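Local coordinates for ABC transporter, solute-binding protein (Staphylococcus aureus, PDB 6LKK), which binds alpha-D-glucose 6-phosphate and probably serves as the extracellular sensor of a two-component system, at residues P99-D107 against Y200-I208; K126-T137 against F160-T170. All coordinates share one frame; numbering follows the deposited sequence.

Interaction 1: residues P99-D107 against Y200-I208; sequences PTVIVVNSD and YPVSIVYPI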
loop_
_atom_site.group_PDB
_atom_site.type_symbol
_atom_site.label_atom_id
_atom_site.label_comp_id
_atom_site.label_asym_id
_atom_site.label_seq_id
_atom_site.Cartn_x
_atom_site.Cartn_y
_atom_site.Cartn_z
ATOM N N PRO A 99 3.859 -2.944 5.187
ATOM C CA PRO A 99 3.526 -2.279 6.449
ATOM C C PRO A 99 3.215 -0.810 6.221
ATOM O O PRO A 99 3.892 -0.123 5.453
ATOM C CB PRO A 99 4.794 -2.459 7.295
ATOM C CG PRO A 99 5.517 -3.598 6.675
ATOM C CD PRO A 99 5.210 -3.529 5.215
ATOM N N THR A 100 2.167 -0.334 6.884
ATOM C CA THR A 100 1.977 1.096 7.030
ATOM C C THR A 100 2.855 1.588 8.174
ATOM O O THR A 100 3.168 0.841 9.104
ATOM C CB THR A 100 0.507 1.430 7.287
ATOM O OG1 THR A 100 0.065 0.791 8.489
ATOM C CG2 THR A 100 -0.353 0.963 6.123
ATOM N N VAL A 101 3.292 2.844 8.080
ATOM C CA VAL A 101 4.265 3.382 9.021
ATOM C C VAL A 101 3.955 4.839 9.318
ATOM O O VAL A 101 3.239 5.516 8.578
ATOM C CB VAL A 101 5.716 3.268 8.497
ATOM C CG1 VAL A 101 6.074 1.818 8.194
ATOM C CG2 VAL A 101 5.920 4.137 7.265
ATOM N N ILE A 102 4.506 5.307 10.427
ATOM C CA ILE A 102 4.634 6.731 10.704
ATOM C C ILE A 102 6.011 7.167 10.234
ATOM O O ILE A 102 7.009 6.481 10.481
ATOM C CB ILE A 102 4.445 7.021 12.204
ATOM C CG1 ILE A 102 3.031 6.657 12.650
ATOM C CG2 ILE A 102 4.743 8.492 12.511
ATOM C CD1 ILE A 102 2.856 6.632 14.153
ATOM N N VAL A 103 6.076 8.301 9.547
ATOM C CA VAL A 103 7.346 8.899 9.158
ATOM C C VAL A 103 7.529 10.186 9.945
ATOM O O VAL A 103 6.587 10.971 10.106
ATOM C CB VAL A 103 7.432 9.150 7.640
ATOM C CG1 VAL A 103 7.558 7.819 6.905
ATOM C CG2 VAL A 103 6.230 9.942 7.146
ATOM N N VAL A 104 8.740 10.386 10.450
ATOM C CA VAL A 104 9.080 11.516 11.303
ATOM C C VAL A 104 10.260 12.241 10.679
ATOM O O VAL A 104 11.203 11.605 10.199
ATOM C CB VAL A 104 9.423 11.052 12.734
ATOM C CG1 VAL A 104 9.801 12.240 13.612
ATOM C CG2 VAL A 104 8.258 10.279 13.335
ATOM N N ASN A 105 10.208 13.570 10.677
ATOM C CA ASN A 105 11.348 14.357 10.221
ATOM C C ASN A 105 12.335 14.459 11.375
ATOM O O ASN A 105 12.032 15.059 12.412
ATOM C CB ASN A 105 10.912 15.733 9.729
ATOM C CG ASN A 105 12.079 16.555 9.207
ATOM O OD1 ASN A 105 13.047 16.801 9.927
ATOM N ND2 ASN A 105 12.009 16.953 7.941
ATOM N N SER A 106 13.512 13.861 11.199
ATOM C CA SER A 106 14.486 13.744 12.274
ATOM C C SER A 106 15.310 15.009 12.476
ATOM O O SER A 106 16.042 15.095 13.468
ATOM C CB SER A 106 15.410 12.555 12.001
ATOM O OG SER A 106 16.012 12.657 10.722
ATOM N N ASP A 107 15.216 15.985 11.573
ATOM C CA ASP A 107 15.830 17.287 11.806
ATOM C C ASP A 107 14.919 18.223 12.585
ATOM O O ASP A 107 15.413 19.066 13.344
ATOM C CB ASP A 107 16.222 17.942 10.476
ATOM C CG ASP A 107 17.559 17.450 9.950
ATOM O OD1 ASP A 107 18.236 16.681 10.665
ATOM O OD2 ASP A 107 17.937 17.837 8.821
ATOM N N TYR A 200 17.147 12.095 2.898
ATOM C CA TYR A 200 16.314 13.043 3.613
ATOM C C TYR A 200 16.235 12.661 5.091
ATOM O O TYR A 200 16.373 11.485 5.442
ATOM C CB TYR A 200 14.920 13.099 3.001
ATOM C CG TYR A 200 14.909 13.765 1.648
ATOM C CD1 TYR A 200 15.248 13.057 0.504
ATOM C CD2 TYR A 200 14.579 15.109 1.517
ATOM C CE1 TYR A 200 15.249 13.663 -0.735
ATOM C CE2 TYR A 200 14.577 15.723 0.279
ATOM C CZ TYR A 200 14.914 14.995 -0.842
ATOM O OH TYR A 200 14.917 15.595 -2.081
ATOM N N PRO A 201 16.040 13.642 5.979
ATOM C CA PRO A 201 15.984 13.376 7.434
ATOM C C PRO A 201 14.656 12.748 7.848
ATOM O O PRO A 201 13.777 13.372 8.434
ATOM C CB PRO A 201 16.178 14.771 8.032
ATOM C CG PRO A 201 15.607 15.692 7.008
ATOM C CD PRO A 201 15.920 15.080 5.676
ATOM N N VAL A 202 14.526 11.459 7.532
ATOM C CA VAL A 202 13.292 10.702 7.708
ATOM C C VAL A 202 13.572 9.520 8.625
ATOM O O VAL A 202 14.496 8.735 8.373
ATOM C CB VAL A 202 12.733 10.214 6.357
ATOM C CG1 VAL A 202 11.606 9.199 6.558
ATOM C CG2 VAL A 202 12.231 11.392 5.536
ATOM N N SER A 203 12.770 9.393 9.679
ATOM C CA SER A 203 12.767 8.221 10.541
ATOM C C SER A 203 11.488 7.427 10.308
ATOM O O SER A 203 10.405 8.002 10.162
ATOM C CB SER A 203 12.870 8.611 12.018
ATOM O OG SER A 203 14.149 9.139 12.320
ATOM N N ILE A 204 11.620 6.105 10.283
ATOM C CA ILE A 204 10.499 5.201 10.050
ATOM C C ILE A 204 10.086 4.615 11.392
ATOM O O ILE A 204 10.913 4.035 12.108
ATOM C CB ILE A 204 10.874 4.100 9.045
ATOM C CG1 ILE A 204 11.327 4.741 7.726
ATOM C CG2 ILE A 204 9.696 3.164 8.810
ATOM C CD1 ILE A 204 11.923 3.772 6.729
ATOM N N VAL A 205 8.813 4.779 11.741
ATOM C CA VAL A 205 8.278 4.351 13.028
ATOM C C VAL A 205 7.152 3.360 12.777
ATOM O O VAL A 205 6.185 3.668 12.065
ATOM C CB VAL A 205 7.782 5.542 13.864
ATOM C CG1 VAL A 205 7.073 5.061 15.129
ATOM C CG2 VAL A 205 8.945 6.453 14.226
ATOM N N TYR A 206 7.275 2.175 13.366
ATOM C CA TYR A 206 6.212 1.188 13.341
ATOM C C TYR A 206 5.399 1.342 14.617
ATOM O O TYR A 206 5.894 0.990 15.699
ATOM C CB TYR A 206 6.795 -0.219 13.233
ATOM C CG TYR A 206 7.644 -0.411 11.992
ATOM C CD1 TYR A 206 8.998 -0.090 11.989
ATOM C CD2 TYR A 206 7.087 -0.896 10.816
ATOM C CE1 TYR A 206 9.772 -0.252 10.851
ATOM C CE2 TYR A 206 7.854 -1.061 9.674
ATOM C CZ TYR A 206 9.196 -0.742 9.699
ATOM O OH TYR A 206 9.968 -0.909 8.570
ATOM N N PRO A 207 4.173 1.869 14.557
ATOM C CA PRO A 207 3.487 2.274 15.794
ATOM C C PRO A 207 3.340 1.127 16.783
ATOM O O PRO A 207 2.861 0.042 16.442
ATOM C CB PRO A 207 2.122 2.781 15.303
ATOM C CG PRO A 207 2.017 2.396 13.865
ATOM C CD PRO A 207 3.400 2.206 13.352
ATOM N N ILE A 208 3.745 1.387 18.031
ATOM C CA ILE A 208 3.740 0.348 19.055
ATOM C C ILE A 208 2.329 -0.129 19.378
ATOM O O ILE A 208 2.156 -1.263 19.837
ATOM C CB ILE A 208 4.454 0.837 20.332
ATOM C CG1 ILE A 208 3.801 2.107 20.888
ATOM C CG2 ILE A 208 5.934 1.083 20.049
ATOM C CD1 ILE A 208 4.298 2.497 22.273
HETATM O O HOH W 1 16.836 10.166 10.017
#

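Interaction 2: residues K126-T137 against F160-T170; sequences KGKIAYSNPNTT and FQNHAMQLSKT. With G6P (6-O-phosphono-alpha-D-glucopyranose), chain B.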
loop_
_atom_site.group_PDB
_atom_site.type_symbol
_atom_site.label_atom_id
_atom_site.label_comp_id
_atom_site.label_asym_id
_atom_site.label_seq_id
_atom_site.Cartn_x
_atom_site.Cartn_y
_atom_site.Cartn_z
ATOM N N LYS A 126 0.303 19.497 17.160
ATOM C CA LYS A 126 -1.002 19.801 16.587
ATOM C C LYS A 126 -0.851 20.592 15.296
ATOM O O LYS A 126 -0.099 21.569 15.233
ATOM C CB LYS A 126 -1.856 20.586 17.579
ATOM C CG LYS A 126 -3.237 20.918 17.037
ATOM C CD LYS A 126 -4.222 21.220 18.146
ATOM C CE LYS A 126 -5.523 21.782 17.590
ATOM N NZ LYS A 126 -6.253 20.802 16.742
ATOM N N GLY A 127 -1.575 20.165 14.262
ATOM C CA GLY A 127 -1.503 20.801 12.964
ATOM C C GLY A 127 -0.196 20.615 12.228
ATOM O O GLY A 127 -0.044 21.154 11.127
ATOM N N LYS A 128 0.753 19.870 12.795
ATOM C CA LYS A 128 2.049 19.634 12.173
ATOM C C LYS A 128 2.232 18.171 11.788
ATOM O O LYS A 128 3.362 17.721 11.573
ATOM C CB LYS A 128 3.163 20.098 13.110
ATOM C CG LYS A 128 3.022 21.563 13.511
ATOM C CD LYS A 128 4.187 22.053 14.351
ATOM C CE LYS A 128 4.002 23.514 14.732
ATOM N NZ LYS A 128 5.216 24.094 15.369
ATOM N N ILE A 129 1.130 17.429 11.690
ATOM C CA ILE A 129 1.114 16.032 11.278
ATOM C C ILE A 129 0.241 15.927 10.037
ATOM O O ILE A 129 -0.772 16.627 9.929
ATOM C CB ILE A 129 0.570 15.119 12.397
ATOM C CG1 ILE A 129 1.267 15.417 13.725
ATOM C CG2 ILE A 129 0.715 13.651 12.010
ATOM C CD1 ILE A 129 2.771 15.257 13.682
ATOM N N ALA A 130 0.620 15.050 9.108
ATOM C CA ALA A 130 -0.094 14.909 7.847
ATOM C C ALA A 130 -0.509 13.463 7.608
ATOM O O ALA A 130 0.139 12.523 8.074
ATOM C CB ALA A 130 0.756 15.393 6.668
ATOM N N TYR A 131 -1.605 13.303 6.870
ATOM C CA TYR A 131 -2.059 12.002 6.399
ATOM C C TYR A 131 -2.835 12.218 5.109
ATOM O O TYR A 131 -3.172 13.349 4.753
ATOM C CB TYR A 131 -2.913 11.279 7.448
ATOM C CG TYR A 131 -4.266 11.911 7.700
ATOM C CD1 TYR A 131 -4.378 13.108 8.394
ATOM C CD2 TYR A 131 -5.430 11.302 7.254
ATOM C CE1 TYR A 131 -5.613 13.685 8.629
ATOM C CE2 TYR A 131 -6.667 11.869 7.486
ATOM C CZ TYR A 131 -6.754 13.059 8.173
ATOM O OH TYR A 131 -7.992 13.619 8.400
ATOM N N SER A 132 -3.115 11.126 4.404
ATOM C CA SER A 132 -3.798 11.211 3.121
ATOM C C SER A 132 -5.262 10.792 3.238
ATOM O O SER A 132 -5.659 10.046 4.135
ATOM C CB SER A 132 -3.086 10.361 2.063
ATOM O OG SER A 132 -2.897 9.027 2.493
ATOM N N ASN A 133 -6.060 11.297 2.300
ATOM C CA ASN A 133 -7.510 11.144 2.274
ATOM C C ASN A 133 -7.927 9.684 2.420
ATOM O O ASN A 133 -7.664 8.879 1.518
ATOM C CB ASN A 133 -8.059 11.707 0.964
ATOM C CG ASN A 133 -9.572 11.796 0.953
ATOM O OD1 ASN A 133 -10.248 11.199 1.789
ATOM N ND2 ASN A 133 -10.112 12.541 -0.005
ATOM N N PRO A 134 -8.592 9.302 3.516
ATOM C CA PRO A 134 -9.007 7.896 3.658
ATOM C C PRO A 134 -10.098 7.483 2.688
ATOM O O PRO A 134 -10.325 6.280 2.514
ATOM C CB PRO A 134 -9.491 7.812 5.111
ATOM C CG PRO A 134 -9.887 9.199 5.462
ATOM C CD PRO A 134 -8.985 10.114 4.682
ATOM N N ASN A 135 -10.779 8.435 2.052
ATOM C CA ASN A 135 -11.837 8.099 1.109
ATOM C C ASN A 135 -11.302 7.715 -0.261
ATOM O O ASN A 135 -12.018 7.058 -1.025
ATOM C CB ASN A 135 -12.803 9.279 0.965
ATOM C CG ASN A 135 -13.457 9.662 2.277
ATOM O OD1 ASN A 135 -14.352 8.972 2.762
ATOM N ND2 ASN A 135 -13.016 10.772 2.857
ATOM N N THR A 136 -10.068 8.103 -0.590
ATOM C CA THR A 136 -9.521 7.880 -1.918
ATOM C C THR A 136 -8.247 7.049 -1.941
ATOM O O THR A 136 -7.858 6.593 -3.023
ATOM C CB THR A 136 -9.230 9.220 -2.611
ATOM O OG1 THR A 136 -8.350 10.004 -1.798
ATOM C CG2 THR A 136 -10.520 9.986 -2.862
ATOM N N THR A 137 -7.586 6.838 -0.804
ATOM C CA THR A 137 -6.281 6.194 -0.775
ATOM C C THR A 137 -6.319 4.931 0.074
ATOM O O THR A 137 -7.077 4.835 1.045
ATOM C CB THR A 137 -5.198 7.136 -0.218
ATOM O OG1 THR A 137 -5.453 7.406 1.166
ATOM C CG2 THR A 137 -5.157 8.444 -0.995
ATOM N N PHE A 160 -7.503 12.067 16.247
ATOM C CA PHE A 160 -6.341 12.201 15.376
ATOM C C PHE A 160 -6.621 13.177 14.241
ATOM O O PHE A 160 -5.809 14.065 13.951
ATOM C CB PHE A 160 -5.927 10.844 14.805
ATOM C CG PHE A 160 -4.900 10.962 13.722
ATOM C CD1 PHE A 160 -3.559 11.091 14.036
ATOM C CD2 PHE A 160 -5.279 11.001 12.389
ATOM C CE1 PHE A 160 -2.613 11.231 13.042
ATOM C CE2 PHE A 160 -4.335 11.142 11.392
ATOM C CZ PHE A 160 -3.002 11.259 11.721
ATOM N N GLN A 161 -7.764 13.019 13.571
ATOM C CA GLN A 161 -8.064 13.865 12.423
ATOM C C GLN A 161 -8.139 15.335 12.817
ATOM O O GLN A 161 -7.740 16.204 12.036
ATOM C CB GLN A 161 -9.367 13.412 11.766
ATOM C CG GLN A 161 -9.263 12.043 11.111
ATOM C CD GLN A 161 -10.528 11.642 10.384
ATOM O OE1 GLN A 161 -11.630 11.773 10.913
ATOM N NE2 GLN A 161 -10.374 11.153 9.159
ATOM N N ASN A 162 -8.632 15.633 14.020
ATOM C CA ASN A 162 -8.654 17.012 14.494
ATOM C C ASN A 162 -7.269 17.521 14.865
ATOM O O ASN A 162 -7.105 18.726 15.082
ATOM C CB ASN A 162 -9.587 17.139 15.700
ATOM C CG ASN A 162 -11.046 16.931 15.333
ATOM O OD1 ASN A 162 -11.476 17.283 14.236
ATOM N ND2 ASN A 162 -11.813 16.357 16.253
ATOM N N HIS A 163 -6.278 16.635 14.940
ATOM C CA HIS A 163 -4.910 16.993 15.281
ATOM C C HIS A 163 -4.012 17.120 14.058
ATOM O O HIS A 163 -2.896 17.635 14.179
ATOM C CB HIS A 163 -4.329 15.932 16.226
ATOM C CG HIS A 163 -3.280 16.450 17.161
ATOM N ND1 HIS A 163 -3.583 17.204 18.274
ATOM C CD2 HIS A 163 -1.934 16.305 17.160
ATOM C CE1 HIS A 163 -2.467 17.507 18.914
ATOM N NE2 HIS A 163 -1.452 16.974 18.257
ATOM N N ALA A 164 -4.476 16.684 12.888
ATOM C CA ALA A 164 -3.618 16.479 11.732
ATOM C C ALA A 164 -4.209 17.151 10.500
ATOM O O ALA A 164 -5.376 17.551 10.473
ATOM C CB ALA A 164 -3.415 14.982 11.466
ATOM N N MET A 165 -3.376 17.253 9.467
ATOM C CA MET A 165 -3.730 17.887 8.204
ATOM C C MET A 165 -3.898 16.801 7.150
ATOM O O MET A 165 -2.964 16.031 6.896
ATOM C CB MET A 165 -2.652 18.883 7.779
ATOM C CG MET A 165 -2.222 19.835 8.881
ATOM S SD MET A 165 -3.557 20.917 9.418
ATOM C CE MET A 165 -3.392 22.254 8.236
ATOM N N GLN A 166 -5.078 16.739 6.544
ATOM C CA GLN A 166 -5.354 15.755 5.508
ATOM C C GLN A 166 -4.879 16.282 4.162
ATOM O O GLN A 166 -5.166 17.428 3.799
ATOM C CB GLN A 166 -6.843 15.424 5.447
ATOM C CG GLN A 166 -7.173 14.317 4.460
ATOM C CD GLN A 166 -8.658 14.045 4.352
ATOM O OE1 GLN A 166 -9.253 14.218 3.290
ATOM N NE2 GLN A 166 -9.261 13.612 5.449
ATOM N N LEU A 167 -4.152 15.443 3.431
ATOM C CA LEU A 167 -3.681 15.751 2.091
ATOM C C LEU A 167 -4.346 14.814 1.093
ATOM O O LEU A 167 -4.786 13.715 1.438
ATOM C CB LEU A 167 -2.157 15.617 1.997
ATOM C CG LEU A 167 -1.350 16.317 3.091
ATOM C CD1 LEU A 167 0.135 16.039 2.915
ATOM C CD2 LEU A 167 -1.619 17.811 3.081
ATOM N N SER A 168 -4.411 15.258 -0.163
ATOM C CA SER A 168 -5.092 14.469 -1.184
ATOM C C SER A 168 -4.326 13.191 -1.512
ATOM O O SER A 168 -4.935 12.134 -1.710
ATOM C CB SER A 168 -5.288 15.309 -2.446
ATOM O OG SER A 168 -5.886 14.542 -3.476
ATOM N N LYS A 169 -2.997 13.265 -1.565
ATOM C CA LYS A 169 -2.170 12.204 -2.127
ATOM C C LYS A 169 -1.257 11.618 -1.062
ATOM O O LYS A 169 -0.593 12.356 -0.325
ATOM C CB LYS A 169 -1.334 12.731 -3.295
ATOM C CG LYS A 169 -2.158 13.293 -4.449
ATOM C CD LYS A 169 -2.980 12.222 -5.157
ATOM C CE LYS A 169 -2.094 11.157 -5.779
ATOM N NZ LYS A 169 -2.602 10.702 -7.101
ATOM N N THR A 170 -1.212 10.285 -1.004
ATOM C CA THR A 170 -0.345 9.597 -0.057
ATOM C C THR A 170 1.107 10.029 -0.205
ATOM O O THR A 170 1.799 10.258 0.793
ATOM C CB THR A 170 -0.478 8.085 -0.245
ATOM O OG1 THR A 170 -1.816 7.685 0.070
ATOM C CG2 THR A 170 0.493 7.331 0.653
HETATM C C1 G6P B . -0.780 1.477 0.138
HETATM C C2 G6P B . -0.441 0.115 -0.515
HETATM C C3 G6P B . 0.359 0.206 -1.761
HETATM C C4 G6P B . -0.030 1.373 -2.555
HETATM C C5 G6P B . 0.362 2.641 -1.804
HETATM C C6 G6P B . -0.152 3.852 -2.514
HETATM O O1 G6P B . -0.424 1.463 1.488
HETATM O O2 G6P B . 0.270 -0.714 0.421
HETATM O O3 G6P B . 0.124 -1.028 -2.568
HETATM O O4 G6P B . 0.658 1.367 -3.831
HETATM O O5 G6P B . -0.171 2.683 -0.428
HETATM O O6 G6P B . -1.554 3.749 -2.627
HETATM P P G6P B . -2.528 5.046 -2.150
HETATM O O1P G6P B . -3.964 4.701 -2.502
HETATM O O2P G6P B . -2.099 6.327 -2.893
HETATM O O3P G6P B . -2.404 5.244 -0.684
HETATM O O HOH W 2 -6.044 18.519 18.440
HETATM O O HOH W 3 -8.115 16.145 9.347
HETATM O O HOH W 4 -8.525 13.922 -2.210
HETATM O O HOH W 5 -12.025 12.364 5.634
HETATM O O HOH W 6 -6.464 10.989 -3.584
#

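Interaction 1: residues P99-D107 against Y200-I208
Val101 holds CG1 opposite its own carbonyl carbon (chi1 -58°), and Tyr206 sets its ring the same way (chi1 -59°); with these torsions methyl and ring lie side by side, Val101 CG1 3.7 Å from Tyr206 CE2. The methyl meets the ring obliquely, whereas Pro99 CB lies at the ring edge. Tyrosine suits the place because its carbons pack on these aliphatic groups while its hydroxyl reaches Glu189 and the backbone N of Glu268. The same methyl also touches Ile204, Val101 CG1 to Ile204 CG2 at 3.9 Å. Between the two ends the chains pair as antiparallel strands at the border of the mixed sheet of a type II solute-binding fold. Ile102 with Val205 and Val104 with Ser203 are hydrogen-bonded pairs; Val103 with Ile204 and Asn105 with Val202 are non-hydrogen-bonded. Val103, Val202 and Ile204, bulky beta-branched residues that fit extended chain, share a face packed by helices 170-178 and 189-197. On the other face Val104 CG2 meets Val205 CG2 at 4.0 Å, and Ile102 CD1 reaches Pro207 CB at 4.1 Å. Beyond the strands, Ser106 N bonds to Pro201 O at 2.8 Å, approaching from above the carbonyl plane. Pro201 centres an inverse gamma turn and rests its ring against Asp107, Pro201 CB to Asp107 CG 3.6 Å. Asn105 OD1 closes an Asx turn on Asp107 N, while Asn105 ND2 binds Val177 O.

Interaction 2: residues K126-T137 against F160-T170
The ring of Tyr131 is wedged between Phe160 and Gln166. Phe160 comes in edge first as a T-shaped stack, planes 63° apart, its CE2 3.6 Å from Tyr131 CD1; on the opposite face Gln166 CA makes a CH-pi contact 4.1 Å from the Tyr131 ring centroid. With CG between backbone N and carbonyl carbon (chi1 69°), the ring of Tyr131 folds back over the neighbouring strand. The small Ala164 fills the notch between the aromatics, its CB 3.7 Å from Tyr131 CD1 and over a face of Phe160. Beyond the ring, Gln166 NE2 donates in its amide plane to Tyr131 OH at 3.2 Å, and a water links that hydroxyl to Gln161 O.

Strands 129-132 and 165-167 run parallel, joined by two helices in a beta-alpha-beta crossover. On the other face the short Ala130 makes a shallow place on which Leu167 CD1 rests, 3.9 Å from Ala130 CB. At the start of the contact Lys126 CA sits over the face of the His163 ring in a CH-pi contact; His163 NE2 binds Gln122 O. Gly127 follows with a positive phi, a conformation easy for glycine, and gives its N-H to His163 O.

At the far end Thr137 OG1 donates to Asn133 O and accepts from Gly140 N, acting as the N-cap of helix 138-151. Thr170 OG1 donates to the sugar phosphate, 2.6 Å from G6P O3P. Ser132 OG lies 3.0 Å from Thr170 OG1 and, the threonine proton being spent on the phosphate, could be the donor there, though Thr137 OG1 is a second, weaker acceptor; such a second-shell hydroxyl would steady the ligand-binding one and may strengthen its bond.

In the fold
After the strands and helices of the first hundred residues, the chain reaches 99-107 and then 126-137, which interaction 2 joins to 160-170 after an almost wholly helical excursion of 22 residues. It goes on through helix 170-178, strand 184-188 and helix 189-197 to 200-208, where interaction 1 closes the outer loop; interaction 2 is therefore nested inside it, without crossing. The contacts do not touch, their centres lying about 15 Å apart, yet they belong to one sheet: strand 184-188 pairs with 129-132 in parallel and with 92-105 antiparallel, standing between them. Helix 170-178 packs on side chains of both contacts, and Thr170, at its start, bonds to the ligand phosphate.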